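Local coordinates for PTS system, nitrogen regulatory IIA protein (Neisseria meningitidis, PDB 2A0J) that probably takes part in phosphoryl transfer through a phosphohistidine, as a IIA protein of the phosphotransferase system linked to nitrogen regulation, at residues S38-H41 with A42-F45. Numbering follows the deposited sequence.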
# COMPACT_ATOMS: atom_id res chain seq x y z
N SER A 38 -3.50 15.29 -6.35
CA SER A 38 -3.77 16.71 -6.12
C SER A 38 -3.01 17.23 -4.89
O SER A 38 -3.15 18.39 -4.52
CB SER A 38 -5.27 16.95 -5.91
OG SER A 38 -6.05 16.27 -6.89
N LEU A 39 -2.20 16.38 -4.28
CA LEU A 39 -1.46 16.76 -3.08
C LEU A 39 0.04 16.68 -3.29
O LEU A 39 0.51 15.91 -4.12
CB LEU A 39 -1.86 15.84 -1.92
CG LEU A 39 -3.32 15.85 -1.47
CD1 LEU A 39 -3.55 14.75 -0.44
CD2 LEU A 39 -3.67 17.20 -0.87
N SER A 40 0.79 17.49 -2.54
CA SER A 40 2.25 17.50 -2.61
C SER A 40 2.72 16.25 -1.89
O SER A 40 1.98 15.70 -1.07
CB SER A 40 2.80 18.74 -1.91
OG SER A 40 2.47 18.74 -0.54
N HIS A 41 3.94 15.78 -2.16
CA HIS A 41 4.37 14.56 -1.47
C HIS A 41 4.40 14.74 0.05
O HIS A 41 4.22 13.76 0.79
CB HIS A 41 5.72 14.05 -2.02
CG HIS A 41 6.87 15.00 -1.87
ND1 HIS A 41 7.50 15.21 -0.66
CD2 HIS A 41 7.53 15.75 -2.78
CE1 HIS A 41 8.50 16.06 -0.84
NE2 HIS A 41 8.54 16.40 -2.12
N ALA A 42 4.57 15.98 0.51
CA ALA A 42 4.57 16.26 1.94
C ALA A 42 3.18 16.02 2.53
O ALA A 42 3.06 15.48 3.63
CB ALA A 42 5.01 17.70 2.21
N ASP A 43 2.14 16.41 1.80
CA ASP A 43 0.77 16.23 2.27
C ASP A 43 0.32 14.77 2.20
O ASP A 43 -0.41 14.30 3.06
CB ASP A 43 -0.20 17.12 1.48
CG ASP A 43 -0.08 18.59 1.86
OD1 ASP A 43 -0.15 18.91 3.06
OD2 ASP A 43 0.09 19.43 0.95
N VAL A 44 0.77 14.06 1.17
CA VAL A 44 0.43 12.65 1.02
C VAL A 44 1.07 11.88 2.18
O VAL A 44 0.47 10.96 2.73
CB VAL A 44 0.97 12.11 -0.33
CG1 VAL A 44 0.97 10.58 -0.33
CG2 VAL A 44 0.11 12.66 -1.47
N PHE A 45 2.28 12.28 2.54
CA PHE A 45 3.01 11.67 3.64
C PHE A 45 2.26 11.85 4.96
O PHE A 45 2.01 10.88 5.68
CB PHE A 45 4.39 12.30 3.76
CG PHE A 45 5.20 11.77 4.92
CD1 PHE A 45 5.92 10.60 4.79
CD2 PHE A 45 5.20 12.43 6.14
CE1 PHE A 45 6.64 10.09 5.87
CE2 PHE A 45 5.92 11.93 7.22
CZ PHE A 45 6.64 10.76 7.09
O HOH W 1 -0.49 19.94 -1.41
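Ser40 and Asp43 meet side chain to side chain at the N-terminus of helix 41-52, where Ser40 is the N-cap. Its OG, held between the backbone N and the carbonyl carbon (chi1 62°), is turned back over the first turn and accepts a long, weak capping bond from Asp43 N at 3.3 Å. The same hydroxyl donates to Asp43 OD2 at 2.9 Å, reaching the carboxylate from above its plane. Serine suits the cap because one short side chain can both accept and donate; aspartate suits the third helical position, where its charge probably gains from the helix dipole. A water accepts from Ser40 N at 3.0 Å and also lies by Asp43 OD2, so that it probably bridges the carboxylate and the backbone ahead of the helix.

The tighter, apolar side is turned to helix 22-33. Leu39 CB packs 3.8 Å from Val44 CG2, the residue before the cap touching the fourth residue after it, as in a hydrophobic staple. Val44 is buried and also rests on Leu33 of helix 22-33, while Leu39 reaches Val73, so this pair joins the start of helix 41-52 to helix 22-33 and to the loop that holds Val73. Regular helical bonding begins here with Val44 N to Ser40 O, 3.0 Å and fairly straight at 161°, followed by Phe45 N to His41 O. By contrast, the side with Ala42 and Asp43 is exposed, and small or polar residues fit it.

Polar capping on the solvent side and apolar packing toward helix 22-33 together probably help to set where the helix begins, and the helix end would probably help keep Asp43 ionised.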